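Local atomic coordinates of beta 1-3 glucanase (Clostridium beijerinckii NCIMB 8052, PDB entry 5H4E), a protein that probably hydrolyses beta-1,3-glucans, as expected of a glucanase domain of glycoside hydrolase family GH64. Residues Leu271-Lys276 and Ala298-Val303; Ser235-His240 and Val311-Ala316; Val155-Tyr160 and Ser203-Ala208. One frame throughout, in Å; residues are numbered along the deposited sequence.

Contact 1. Residues Leu271-Lys276 and Ala298-Val303; sequences LYIHGK and AIKAQV
Leu-271, Ile-273 and the carbonyl of Tyr-272 meet Ile-299, Lys-300 and Val-303 where a helix packs against a four-stranded antiparallel sheet, strand 271-273 forming one edge of the sheet. The axes of strand and helix come within 9.0 Å and run at 42° to each other. At one end Leu-271 and Ile-299 cross at about a right angle, CD1 of Ile-299 lying 3.9 Å from CB of Leu-271 and almost as near its CD1. Tyr-251 of strand 249-256 touches both side chains, and Phe-262 of the neighbouring strand adds to the cover of Ile-299.

Ile-273 does the most work on the strand. Its CG1 is anti to the carbonyl carbon (chi1 -54°) and the chain runs on extended, which sends CD1 over to the helix. There it meets Val-303 tip to tip: CD1 of Ile-273 is 3.9 Å from CG2 of Val-303, with CB and CG1 of the valine hardly farther. The same CD1 stands more loosely beside CG2 of Ile-299.

Lys-300 slides past Ile-273 in the opposite direction, its CG packed on CG1 of the isoleucine at 3.9 Å. Extended beyond CG, the lysine carries its methylene chain along the apolar seam and brings NZ to the backbone carbonyls of Asp-290 and Gly-291, which accept hydrogen bonds from it. Two waters tie the same ammonium group to the strand, although no direct hydrogen bond joins the two segments. One accepts from the backbone N of His-274 and from Lys-300 NZ; the other accepts from NZ of Lys-300 at 2.7 Å and donates to the carbonyl O of Tyr-272, also at 2.7 Å.

Contact 2. Residues Ser235-His240 and Val311-Ala316; sequences SYYATH and VMLDPA
Tyr-237 reaches across from segment 235-240 and gives its phenol proton to the carbonyl O of Met-312, with OH of Tyr-237 2.6 Å from that oxygen. The hydroxyl lies in the carbonyl plane and uses a lone pair, at a C=O...O angle of 141°. Seen from the tyrosine, the carbonyl sits at the edge of the ring, and the oxygen it bonds lies close to the plane of the ring. CG of Tyr-237 is anti to its carbonyl carbon (chi1 -78°), a setting that aims the ring at the loop. Beyond the hydroxyl, CD of Pro-315 closes in at 3.8 Å, while CE of Met-312 stands looser beside the ring.

The carbonyl belongs to a type I beta turn, Val-311 to Asp-314, closed by the bond from Asp-314 N to Val-311 O. This turn follows helix 294-309, and the contact joins it to the chain of helix 227-236 and the residues that follow; Leu-242 of the adjoining strand touches Tyr-237, Met-312 and Pro-315.

Leu-313, at the third position of the turn, works through one methyl. Its CD2 sits against the notch formed by the two tyrosine rings, 3.6 Å from CD2 of Tyr-236 and 3.9 Å from CE2 of Tyr-237, and meets both obliquely. Tyr-236 is held from behind by His-240: the imidazole lies over a face of the phenol ring, and its ND1 donates to Tyr-236 O at 2.9 Å, with that oxygen close to the imidazole plane.

Contact 3. Residues Val155-Tyr160 and Ser203-Ala208; sequences VDQFCY and SDRIYA
Arg-205 crosses obliquely to Gln-157, and its path accounts for much of the side-chain chemistry between segments 155-160 and 203-208. CB lies 3.3 Å from the carbonyl O of Phe-158 and also packs near CA and CB of Cys-159. CG, placed between the backbone N and the carbonyl carbon (chi1 76°), sits over one face of the Tyr-207 ring, offset toward its rim. CD comes 3.4 Å from OE1 of Gln-157. A bend at chi3 then turns the guanidinium back along its own segment, where NE and NH1 both grip OD2 of Asp-204, a side-on salt bridge with each nitrogen 3.0 Å from that oxygen. Both approach OD2 from the same face of the carboxylate, well above its plane. NH1 has a second acceptor, the carbonyl of Ile-134. At the far tip, NH2 of Arg-205 donates to OE1 of Gln-157 at 2.8 Å, the oxygen lying near the guanidinium plane and the N-H...O angle being 157°. Held through all three nitrogens, the group can hardly rotate. Gln-157 is fixed in turn by NE2, which reaches the carbonyl of Phe-136 and the carboxylate of Glu-137.

Backbone bonds run alongside. Phe-158 and Ile-206 exchange a pair, Phe-158 N to Ile-206 O and the shorter return from Ile-206 N to Phe-158 O at 2.7 Å, and Ala-208 N donates to Asp-156 O. On the face of Phe-158 and Ile-206 the side chains turn to helix 182-192, and Ile-206 also meets helix 332-339. The core of the arrangement is a short two-stranded antiparallel sheet, 157-158 with 206-207, with Phe-158 and Ile-206 as its hydrogen-bonded pair and Gln-157 and Tyr-207 as the adjacent non-hydrogen-bonded pair.

Contacts 1 and 2 are neighbours, their centres 13 Å apart, and they touch where Val-303 O packs against Met-312 SD. Contact 1 is nested inside the chain loop that contact 2 closes, and both involve helix 294-309 or the turn that follows it. Contact 3 stands apart, nearest atoms about 12 Å from contact 1 and about 17 Å from contact 2, closer to the centre of the chain. Contacts 1 and 3 are buried; contact 2 is partly open. Their chemistry differs accordingly: aliphatic packing beside one water-bridged lysine in contact 1, one phenol-carbonyl bond amid aromatic packing in contact 2, and backbone pairing with an arginine-glutamine bond beside it in contact 3.

Contact 1. Residues Leu271-Lys276 and Ala298-Val303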
ATOM      1  N   LEU A 271      23.042 -13.081   9.741  1.00 26.12           N
ATOM      2  CA  LEU A 271      21.987 -12.241   9.190  1.00 28.81           C
ATOM      3  C   LEU A 271      20.983 -11.927  10.293  1.00 26.97           C
ATOM      4  O   LEU A 271      20.368 -12.831  10.856  1.00 28.00           O
ATOM      5  CB  LEU A 271      21.326 -12.933   8.002  1.00 27.64           C
ATOM      6  CG  LEU A 271      22.261 -13.326   6.856  1.00 30.39           C
ATOM      7  CD1 LEU A 271      21.590 -14.304   5.919  1.00 27.50           C
ATOM      8  CD2 LEU A 271      22.721 -12.093   6.072  1.00 29.98           C
ATOM      9  N   TYR A 272      20.824 -10.642  10.607  1.00 25.41           N
ATOM     10  CA  TYR A 272      20.112 -10.232  11.814  1.00 24.28           C
ATOM     11  C   TYR A 272      18.782  -9.511  11.621  1.00 26.10           C
ATOM     12  O   TYR A 272      18.670  -8.606  10.799  1.00 26.07           O
ATOM     13  CB  TYR A 272      21.005  -9.312  12.648  1.00 27.13           C
ATOM     14  CG  TYR A 272      22.081 -10.031  13.412  1.00 27.23           C
ATOM     15  CD1 TYR A 272      21.969 -10.222  14.777  1.00 27.66           C
ATOM     16  CD2 TYR A 272      23.206 -10.518  12.768  1.00 30.65           C
ATOM     17  CE1 TYR A 272      22.941 -10.879  15.484  1.00 27.91           C
ATOM     18  CE2 TYR A 272      24.189 -11.182  13.471  1.00 30.30           C
ATOM     19  CZ  TYR A 272      24.044 -11.361  14.828  1.00 29.50           C
ATOM     20  OH  TYR A 272      25.017 -12.024  15.535  1.00 33.95           O
ATOM     21  N   ILE A 273      17.792  -9.907  12.413  1.00 23.17           N
ATOM     22  CA  ILE A 273      16.750  -8.981  12.827  1.00 26.75           C
ATOM     23  C   ILE A 273      17.173  -8.493  14.210  1.00 29.18           C
ATOM     24  O   ILE A 273      17.257  -9.274  15.161  1.00 30.42           O
ATOM     25  CB  ILE A 273      15.347  -9.610  12.890  1.00 22.17           C
ATOM     26  CG1 ILE A 273      14.976 -10.278  11.572  1.00 19.99           C
ATOM     27  CG2 ILE A 273      14.311  -8.562  13.245  1.00 24.54           C
ATOM     28  CD1 ILE A 273      13.575 -10.839  11.583  1.00 22.10           C
ATOM     29  N   HIS A 274      17.481  -7.205  14.317  1.00 27.74           N
ATOM     30  CA  HIS A 274      17.938  -6.644  15.582  1.00 28.38           C
ATOM     31  C   HIS A 274      16.799  -6.285  16.521  1.00 30.28           C
ATOM     32  O   HIS A 274      16.196  -5.224  16.414  1.00 32.91           O
ATOM     33  CB  HIS A 274      18.813  -5.420  15.311  1.00 28.88           C
ATOM     34  CG  HIS A 274      20.048  -5.743  14.533  1.00 25.80           C
ATOM     35  ND1 HIS A 274      21.196  -6.217  15.128  1.00 29.38           N
ATOM     36  CD2 HIS A 274      20.304  -5.698  13.205  1.00 27.72           C
ATOM     37  CE1 HIS A 274      22.111  -6.437  14.202  1.00 25.86           C
ATOM     38  NE2 HIS A 274      21.596  -6.129  13.027  1.00 31.40           N
ATOM     39  N   GLY A 275      16.499  -7.186  17.449  1.00 30.28           N
ATOM     40  CA  GLY A 275      15.476  -6.932  18.441  1.00 30.13           C
ATOM     41  C   GLY A 275      14.218  -7.759  18.267  1.00 29.52           C
ATOM     42  O   GLY A 275      14.080  -8.548  17.320  1.00 30.96           O
ATOM     43  N   LYS A 276      13.306  -7.579  19.214  1.00 28.96           N
ATOM     44  CA  LYS A 276      12.009  -8.230  19.204  1.00 28.93           C
ATOM     45  C   LYS A 276      10.941  -7.203  18.826  1.00 27.58           C
ATOM     46  O   LYS A 276      10.870  -6.130  19.434  1.00 26.95           O
ATOM     47  CB  LYS A 276      11.718  -8.850  20.566  1.00 25.91           C
ATOM     48  CG  LYS A 276      10.331  -9.417  20.696  1.00 27.86           C
ATOM     49  CD  LYS A 276      10.160 -10.214  21.981  1.00 31.16           C
ATOM     50  CE  LYS A 276      10.182  -9.326  23.199  1.00 31.39           C
ATOM     51  NZ  LYS A 276      10.024 -10.145  24.432  1.00 39.62           N
ATOM     52  N   ALA A 298      14.951  -9.442   2.842  1.00 21.17           N
ATOM     53  CA  ALA A 298      14.055 -10.537   2.469  1.00 26.23           C
ATOM     54  C   ALA A 298      13.611 -11.367   3.669  1.00 23.05           C
ATOM     55  O   ALA A 298      12.454 -11.792   3.740  1.00 20.49           O
ATOM     56  CB  ALA A 298      14.716 -11.421   1.458  1.00 25.46           C
ATOM     57  N   ILE A 299      14.534 -11.617   4.593  1.00 23.86           N
ATOM     58  CA  ILE A 299      14.204 -12.317   5.837  1.00 24.73           C
ATOM     59  C   ILE A 299      13.199 -11.528   6.668  1.00 21.50           C
ATOM     60  O   ILE A 299      12.220 -12.086   7.170  1.00 19.44           O
ATOM     61  CB  ILE A 299      15.453 -12.575   6.698  1.00 25.10           C
ATOM     62  CG1 ILE A 299      16.293 -13.703   6.099  1.00 24.62           C
ATOM     63  CG2 ILE A 299      15.053 -12.882   8.150  1.00 22.05           C
ATOM     64  CD1 ILE A 299      17.714 -13.728   6.616  1.00 26.69           C
ATOM     65  N   LYS A 300      13.433 -10.222   6.811  1.00 20.70           N
ATOM     66  CA  LYS A 300      12.512  -9.364   7.564  1.00 20.44           C
ATOM     67  C   LYS A 300      11.113  -9.355   6.933  1.00 20.04           C
ATOM     68  O   LYS A 300      10.105  -9.341   7.643  1.00 18.79           O
ATOM     69  CB  LYS A 300      13.070  -7.936   7.659  1.00 23.76           C
ATOM     70  CG  LYS A 300      14.280  -7.832   8.584  1.00 24.13           C
ATOM     71  CD  LYS A 300      14.937  -6.456   8.552  1.00 24.78           C
ATOM     72  CE  LYS A 300      16.270  -6.505   9.280  1.00 26.70           C
ATOM     73  NZ  LYS A 300      16.840  -5.143   9.529  1.00 26.18           N
ATOM     74  N   ALA A 301      11.061  -9.387   5.603  1.00 21.72           N
ATOM     75  CA  ALA A 301       9.784  -9.397   4.888  1.00 21.04           C
ATOM     76  C   ALA A 301       9.008 -10.680   5.199  1.00 20.57           C
ATOM     77  O   ALA A 301       7.803 -10.658   5.474  1.00 17.05           O
ATOM     78  CB  ALA A 301      10.016  -9.261   3.387  1.00 22.07           C
ATOM     79  N   GLN A 302       9.713 -11.801   5.151  1.00 19.83           N
ATOM     80  CA  GLN A 302       9.080 -13.086   5.408  1.00 21.13           C
ATOM     81  C   GLN A 302       8.597 -13.183   6.847  1.00 19.65           C
ATOM     82  O   GLN A 302       7.497 -13.666   7.103  1.00 19.35           O
ATOM     83  CB  GLN A 302      10.049 -14.209   5.099  1.00 20.02           C
ATOM     84  CG  GLN A 302      10.386 -14.303   3.641  1.00 21.04           C
ATOM     85  CD  GLN A 302       9.437 -15.216   2.899  1.00 27.60           C
ATOM     86  OE1 GLN A 302       8.546 -15.821   3.504  1.00 28.77           O
ATOM     87  NE2 GLN A 302       9.637 -15.349   1.588  1.00 26.68           N
ATOM     88  N   VAL A 303       9.420 -12.728   7.785  1.00 19.44           N
ATOM     89  CA  VAL A 303       9.075 -12.832   9.202  1.00 21.05           C
ATOM     90  C   VAL A 303       7.897 -11.909   9.525  1.00 18.50           C
ATOM     91  O   VAL A 303       6.936 -12.304  10.189  1.00 17.56           O
ATOM     92  CB  VAL A 303      10.303 -12.514  10.092  1.00 23.31           C
ATOM     93  CG1 VAL A 303       9.897 -12.345  11.540  1.00 18.67           C
ATOM     94  CG2 VAL A 303      11.362 -13.638   9.947  1.00 21.50           C
TER
HETATM   95  O   HOH W   1      19.314  -6.139   9.898  1.00 24.95           O
HETATM   96  O   HOH W   2      16.660  -5.265  12.387  1.00 23.75           O

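Contact 2. Residues Ser235-His240 and Val311-Ala316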
ATOM      1  N   SER A 235      10.460 -16.968  22.232  1.00 22.04           N
ATOM      2  CA  SER A 235      10.817 -17.944  23.260  1.00 25.58           C
ATOM      3  C   SER A 235      11.034 -19.320  22.630  1.00 25.24           C
ATOM      4  O   SER A 235      12.020 -20.014  22.918  1.00 24.66           O
ATOM      5  CB  SER A 235       9.725 -17.996  24.333  1.00 25.99           C
ATOM      6  OG  SER A 235       9.983 -18.985  25.320  1.00 34.18           O
ATOM      7  N   TYR A 236      10.116 -19.696  21.745  1.00 21.80           N
ATOM      8  CA  TYR A 236      10.189 -20.965  21.039  1.00 21.48           C
ATOM      9  C   TYR A 236      11.475 -21.091  20.223  1.00 24.49           C
ATOM     10  O   TYR A 236      12.186 -22.086  20.341  1.00 22.89           O
ATOM     11  CB  TYR A 236       8.960 -21.133  20.133  1.00 18.09           C
ATOM     12  CG  TYR A 236       8.895 -22.485  19.463  1.00 17.54           C
ATOM     13  CD1 TYR A 236       8.428 -23.601  20.160  1.00 19.32           C
ATOM     14  CD2 TYR A 236       9.319 -22.654  18.147  1.00 19.33           C
ATOM     15  CE1 TYR A 236       8.379 -24.854  19.555  1.00 19.45           C
ATOM     16  CE2 TYR A 236       9.272 -23.905  17.527  1.00 21.58           C
ATOM     17  CZ  TYR A 236       8.798 -24.997  18.237  1.00 21.76           C
ATOM     18  OH  TYR A 236       8.756 -26.234  17.631  1.00 25.48           O
ATOM     19  N   TYR A 237      11.785 -20.069  19.419  1.00 20.12           N
ATOM     20  CA  TYR A 237      12.905 -20.135  18.486  1.00 23.09           C
ATOM     21  C   TYR A 237      14.249 -19.830  19.157  1.00 21.81           C
ATOM     22  O   TYR A 237      15.283 -19.796  18.497  1.00 21.55           O
ATOM     23  CB  TYR A 237      12.660 -19.195  17.283  1.00 23.47           C
ATOM     24  CG  TYR A 237      11.690 -19.790  16.268  1.00 21.08           C
ATOM     25  CD1 TYR A 237      11.899 -21.066  15.753  1.00 22.16           C
ATOM     26  CD2 TYR A 237      10.539 -19.107  15.875  1.00 23.59           C
ATOM     27  CE1 TYR A 237      11.013 -21.636  14.853  1.00 21.34           C
ATOM     28  CE2 TYR A 237       9.647 -19.668  14.962  1.00 23.95           C
ATOM     29  CZ  TYR A 237       9.893 -20.935  14.456  1.00 23.41           C
ATOM     30  OH  TYR A 237       9.029 -21.519  13.562  1.00 22.10           O
ATOM     31  N   ALA A 238      14.240 -19.636  20.471  1.00 22.51           N
ATOM     32  CA  ALA A 238      15.494 -19.606  21.219  1.00 24.63           C
ATOM     33  C   ALA A 238      16.149 -20.987  21.205  1.00 31.69           C
ATOM     34  O   ALA A 238      17.374 -21.106  21.221  1.00 31.91           O
ATOM     35  CB  ALA A 238      15.263 -19.143  22.639  1.00 25.49           C
ATOM     36  N   THR A 239      15.331 -22.035  21.154  1.00 29.00           N
ATOM     37  CA  THR A 239      15.860 -23.392  21.190  1.00 28.79           C
ATOM     38  C   THR A 239      15.400 -24.273  20.027  1.00 30.61           C
ATOM     39  O   THR A 239      15.733 -25.454  19.975  1.00 35.12           O
ATOM     40  CB  THR A 239      15.483 -24.075  22.505  1.00 29.62           C
ATOM     41  OG1 THR A 239      14.061 -24.032  22.676  1.00 33.38           O
ATOM     42  CG2 THR A 239      16.131 -23.357  23.675  1.00 32.71           C
ATOM     43  N   HIS A 240      14.626 -23.713  19.105  1.00 23.32           N
ATOM     44  CA  HIS A 240      14.271 -24.416  17.879  1.00 26.49           C
ATOM     45  C   HIS A 240      14.725 -23.603  16.674  1.00 25.06           C
ATOM     46  O   HIS A 240      14.928 -22.399  16.784  1.00 26.97           O
ATOM     47  CB  HIS A 240      12.765 -24.688  17.807  1.00 20.65           C
ATOM     48  CG  HIS A 240      12.243 -25.498  18.953  1.00 25.06           C
ATOM     49  ND1 HIS A 240      11.941 -24.944  20.177  1.00 26.20           N
ATOM     50  CD2 HIS A 240      11.998 -26.826  19.072  1.00 29.11           C
ATOM     51  CE1 HIS A 240      11.523 -25.891  21.000  1.00 27.45           C
ATOM     52  NE2 HIS A 240      11.545 -27.042  20.352  1.00 30.95           N
ATOM     53  N   VAL A 311       1.682 -17.595  11.135  1.00 18.41           N
ATOM     54  CA  VAL A 311       2.272 -18.864  10.720  1.00 17.65           C
ATOM     55  C   VAL A 311       3.766 -18.929  11.056  1.00 19.94           C
ATOM     56  O   VAL A 311       4.501 -19.730  10.469  1.00 19.65           O
ATOM     57  CB  VAL A 311       2.087 -19.127   9.198  1.00 19.48           C
ATOM     58  CG1 VAL A 311       0.652 -19.566   8.887  1.00 18.54           C
ATOM     59  CG2 VAL A 311       2.497 -17.900   8.366  1.00 18.84           C
ATOM     60  N   MET A 312       4.204 -18.101  12.008  1.00 15.85           N
ATOM     61  CA  MET A 312       5.614 -18.062  12.399  1.00 18.57           C
ATOM     62  C   MET A 312       6.111 -19.434  12.874  1.00 20.60           C
ATOM     63  O   MET A 312       7.288 -19.759  12.735  1.00 20.63           O
ATOM     64  CB  MET A 312       5.839 -17.000  13.485  1.00 15.52           C
ATOM     65  CG  MET A 312       6.191 -15.608  12.913  1.00 18.21           C
ATOM     66  SD  MET A 312       7.718 -15.633  11.940  1.00 20.77           S
ATOM     67  CE  MET A 312       8.980 -15.717  13.225  1.00 18.58           C
ATOM     68  N   LEU A 313       5.207 -20.251  13.402  1.00 20.55           N
ATOM     69  CA  LEU A 313       5.594 -21.588  13.867  1.00 20.68           C
ATOM     70  C   LEU A 313       5.428 -22.676  12.804  1.00 22.56           C
ATOM     71  O   LEU A 313       5.610 -23.857  13.094  1.00 19.15           O
ATOM     72  CB  LEU A 313       4.786 -21.960  15.113  1.00 21.45           C
ATOM     73  CG  LEU A 313       4.992 -20.992  16.278  1.00 24.98           C
ATOM     74  CD1 LEU A 313       4.046 -21.265  17.429  1.00 25.14           C
ATOM     75  CD2 LEU A 313       6.436 -21.020  16.756  1.00 20.73           C
ATOM     76  N   ASP A 314       5.081 -22.288  11.580  1.00 18.54           N
ATOM     77  CA  ASP A 314       4.894 -23.264  10.499  1.00 20.35           C
ATOM     78  C   ASP A 314       5.533 -22.785   9.199  1.00 23.22           C
ATOM     79  O   ASP A 314       4.827 -22.547   8.211  1.00 21.13           O
ATOM     80  CB  ASP A 314       3.394 -23.538  10.284  1.00 17.95           C
ATOM     81  CG  ASP A 314       3.126 -24.727   9.357  1.00 25.11           C
ATOM     82  OD1 ASP A 314       4.044 -25.533   9.092  1.00 26.75           O
ATOM     83  OD2 ASP A 314       1.973 -24.868   8.911  1.00 27.73           O
ATOM     84  N   PRO A 315       6.869 -22.637   9.189  1.00 20.16           N
ATOM     85  CA  PRO A 315       7.562 -22.132   7.991  1.00 21.97           C
ATOM     86  C   PRO A 315       7.348 -22.966   6.720  1.00 25.27           C
ATOM     87  O   PRO A 315       7.376 -22.395   5.628  1.00 25.69           O
ATOM     88  CB  PRO A 315       9.039 -22.166   8.400  1.00 22.51           C
ATOM     89  CG  PRO A 315       9.106 -23.169   9.513  1.00 22.22           C
ATOM     90  CD  PRO A 315       7.814 -22.979  10.266  1.00 21.42           C
ATOM     91  N   ALA A 316       7.130 -24.273   6.840  1.00 18.79           N
ATOM     92  CA  ALA A 316       6.899 -25.093   5.647  1.00 24.81           C
ATOM     93  C   ALA A 316       5.695 -24.595   4.835  1.00 25.34           C
ATOM     94  O   ALA A 316       5.606 -24.840   3.636  1.00 25.25           O
ATOM     95  CB  ALA A 316       6.704 -26.558   6.031  1.00 25.50           C
TER

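Contact 3. Residues Val155-Tyr160 and Ser203-Ala208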
ATOM      1  N   VAL A 155      -3.189  -1.079   2.363  1.00 14.29           N
ATOM      2  CA  VAL A 155      -2.227  -1.036   3.457  1.00 15.07           C
ATOM      3  C   VAL A 155      -2.621   0.019   4.493  1.00 18.90           C
ATOM      4  O   VAL A 155      -2.431  -0.184   5.685  1.00 15.16           O
ATOM      5  CB  VAL A 155      -0.808  -0.780   2.912  1.00 17.19           C
ATOM      6  CG1 VAL A 155       0.166  -0.467   4.042  1.00 19.93           C
ATOM      7  CG2 VAL A 155      -0.348  -2.010   2.134  1.00 19.00           C
ATOM      8  N   ASP A 156      -3.210   1.120   4.036  1.00 17.34           N
ATOM      9  CA  ASP A 156      -3.630   2.194   4.940  1.00 19.08           C
ATOM     10  C   ASP A 156      -5.135   2.208   5.207  1.00 14.60           C
ATOM     11  O   ASP A 156      -5.576   2.580   6.298  1.00 16.08           O
ATOM     12  CB  ASP A 156      -3.219   3.563   4.374  1.00 19.93           C
ATOM     13  CG  ASP A 156      -1.748   3.873   4.588  1.00 24.94           C
ATOM     14  OD1 ASP A 156      -1.065   3.099   5.267  1.00 31.14           O
ATOM     15  OD2 ASP A 156      -1.275   4.912   4.088  1.00 31.29           O
ATOM     16  N   GLN A 157      -5.927   1.805   4.216  1.00 16.52           N
ATOM     17  CA  GLN A 157      -7.373   1.993   4.291  1.00 14.38           C
ATOM     18  C   GLN A 157      -8.161   1.170   3.270  1.00 17.42           C
ATOM     19  O   GLN A 157      -7.602   0.669   2.283  1.00 15.25           O
ATOM     20  CB  GLN A 157      -7.711   3.478   4.080  1.00 15.66           C
ATOM     21  CG  GLN A 157      -7.267   3.937   2.710  1.00 18.57           C
ATOM     22  CD  GLN A 157      -7.935   5.223   2.245  1.00 18.98           C
ATOM     23  OE1 GLN A 157      -8.094   6.171   3.012  1.00 20.25           O
ATOM     24  NE2 GLN A 157      -8.318   5.257   0.974  1.00 17.79           N
ATOM     25  N   PHE A 158      -9.463   1.047   3.525  1.00 14.72           N
ATOM     26  CA  PHE A 158     -10.447   0.794   2.484  1.00 13.24           C
ATOM     27  C   PHE A 158     -11.462   1.925   2.458  1.00 16.11           C
ATOM     28  O   PHE A 158     -12.184   2.138   3.448  1.00 17.94           O
ATOM     29  CB  PHE A 158     -11.187  -0.518   2.695  1.00 16.17           C
ATOM     30  CG  PHE A 158     -12.327  -0.713   1.731  1.00 15.83           C
ATOM     31  CD1 PHE A 158     -12.108  -1.289   0.492  1.00 16.25           C
ATOM     32  CD2 PHE A 158     -13.606  -0.292   2.050  1.00 16.57           C
ATOM     33  CE1 PHE A 158     -13.153  -1.443  -0.415  1.00 14.81           C
ATOM     34  CE2 PHE A 158     -14.654  -0.442   1.160  1.00 16.89           C
ATOM     35  CZ  PHE A 158     -14.430  -1.009  -0.079  1.00 16.89           C
ATOM     36  N   CYS A 159     -11.551   2.619   1.329  1.00 15.77           N
ATOM     37  CA  CYS A 159     -12.537   3.689   1.166  1.00 17.25           C
ATOM     38  C   CYS A 159     -13.609   3.316   0.137  1.00 17.05           C
ATOM     39  O   CYS A 159     -14.786   3.310   0.456  1.00 17.82           O
ATOM     40  CB  CYS A 159     -11.857   5.004   0.767  1.00 15.93           C
ATOM     41  SG  CYS A 159     -13.035   6.351   0.520  1.00 16.31           S
ATOM     42  N   TYR A 160     -13.204   3.016  -1.099  1.00 15.93           N
ATOM     43  CA  TYR A 160     -14.161   2.565  -2.104  1.00 15.80           C
ATOM     44  C   TYR A 160     -13.557   1.427  -2.919  1.00 16.14           C
ATOM     45  O   TYR A 160     -12.336   1.326  -3.017  1.00 14.07           O
ATOM     46  CB  TYR A 160     -14.610   3.731  -3.016  1.00 14.27           C
ATOM     47  CG  TYR A 160     -13.545   4.417  -3.859  1.00 17.44           C
ATOM     48  CD1 TYR A 160     -13.031   3.804  -4.999  1.00 16.00           C
ATOM     49  CD2 TYR A 160     -13.092   5.700  -3.539  1.00 15.96           C
ATOM     50  CE1 TYR A 160     -12.070   4.434  -5.786  1.00 15.82           C
ATOM     51  CE2 TYR A 160     -12.131   6.351  -4.328  1.00 16.10           C
ATOM     52  CZ  TYR A 160     -11.627   5.705  -5.451  1.00 18.90           C
ATOM     53  OH  TYR A 160     -10.686   6.321  -6.246  1.00 15.79           O
ATOM     54  N   SER A 203     -17.506   5.875   8.822  1.00 18.80           N
ATOM     55  CA  SER A 203     -18.481   6.025   7.755  1.00 21.39           C
ATOM     56  C   SER A 203     -17.793   6.291   6.407  1.00 22.28           C
ATOM     57  O   SER A 203     -18.312   5.903   5.358  1.00 22.23           O
ATOM     58  CB  SER A 203     -19.476   7.146   8.088  1.00 21.80           C
ATOM     59  OG  SER A 203     -18.815   8.392   8.155  1.00 20.57           O
ATOM     60  N   ASP A 204     -16.623   6.927   6.436  1.00 18.87           N
ATOM     61  CA  ASP A 204     -15.937   7.298   5.197  1.00 19.25           C
ATOM     62  C   ASP A 204     -14.927   6.253   4.709  1.00 20.21           C
ATOM     63  O   ASP A 204     -14.741   6.089   3.500  1.00 17.76           O
ATOM     64  CB  ASP A 204     -15.232   8.660   5.354  1.00 20.35           C
ATOM     65  CG  ASP A 204     -14.192   8.667   6.459  1.00 18.62           C
ATOM     66  OD1 ASP A 204     -14.316   7.878   7.418  1.00 18.42           O
ATOM     67  OD2 ASP A 204     -13.249   9.479   6.366  1.00 20.62           O
ATOM     68  N   ARG A 205     -14.277   5.551   5.638  1.00 18.46           N
ATOM     69  CA  ARG A 205     -13.312   4.512   5.269  1.00 17.18           C
ATOM     70  C   ARG A 205     -13.096   3.538   6.424  1.00 18.43           C
ATOM     71  O   ARG A 205     -13.454   3.824   7.568  1.00 16.78           O
ATOM     72  CB  ARG A 205     -11.971   5.138   4.852  1.00 17.47           C
ATOM     73  CG  ARG A 205     -11.112   5.660   6.020  1.00 16.72           C
ATOM     74  CD  ARG A 205     -10.180   6.789   5.598  1.00 18.93           C
ATOM     75  NE  ARG A 205     -10.969   7.953   5.205  1.00 15.02           N
ATOM     76  CZ  ARG A 205     -10.989   8.490   3.991  1.00 19.17           C
ATOM     77  NH1 ARG A 205     -11.781   9.530   3.759  1.00 20.10           N
ATOM     78  NH2 ARG A 205     -10.212   8.010   3.022  1.00 17.21           N
ATOM     79  N   ILE A 206     -12.505   2.388   6.130  1.00 16.68           N
ATOM     80  CA  ILE A 206     -12.028   1.505   7.190  1.00 13.01           C
ATOM     81  C   ILE A 206     -10.516   1.647   7.316  1.00 15.92           C
ATOM     82  O   ILE A 206      -9.778   1.444   6.346  1.00 16.53           O
ATOM     83  CB  ILE A 206     -12.373   0.028   6.924  1.00 18.84           C
ATOM     84  CG1 ILE A 206     -13.877  -0.137   6.696  1.00 18.07           C
ATOM     85  CG2 ILE A 206     -11.897  -0.851   8.101  1.00 13.45           C
ATOM     86  CD1 ILE A 206     -14.264  -1.510   6.126  1.00 16.35           C
ATOM     87  N   TYR A 207     -10.052   1.998   8.508  1.00 15.02           N
ATOM     88  CA  TYR A 207      -8.626   2.178   8.733  1.00 14.65           C
ATOM     89  C   TYR A 207      -7.935   0.849   8.894  1.00 16.29           C
ATOM     90  O   TYR A 207      -8.445  -0.049   9.549  1.00 15.58           O
ATOM     91  CB  TYR A 207      -8.379   3.053   9.973  1.00 17.91           C
ATOM     92  CG  TYR A 207      -8.851   4.464   9.730  1.00 16.27           C
ATOM     93  CD1 TYR A 207      -8.055   5.357   9.032  1.00 17.02           C
ATOM     94  CD2 TYR A 207     -10.108   4.892  10.161  1.00 17.68           C
ATOM     95  CE1 TYR A 207      -8.478   6.641   8.770  1.00 18.78           C
ATOM     96  CE2 TYR A 207     -10.549   6.184   9.893  1.00 19.46           C
ATOM     97  CZ  TYR A 207      -9.725   7.053   9.209  1.00 17.77           C
ATOM     98  OH  TYR A 207     -10.142   8.338   8.942  1.00 20.28           O
ATOM     99  N   ALA A 208      -6.773   0.714   8.272  1.00 18.66           N
ATOM    100  CA  ALA A 208      -5.892  -0.376   8.633  1.00 16.88           C
ATOM    101  C   ALA A 208      -5.552  -0.256  10.121  1.00 14.29           C
ATOM    102  O   ALA A 208      -5.659   0.839  10.707  1.00 16.43           O
ATOM    103  CB  ALA A 208      -4.638  -0.355   7.755  1.00 16.24           C
TER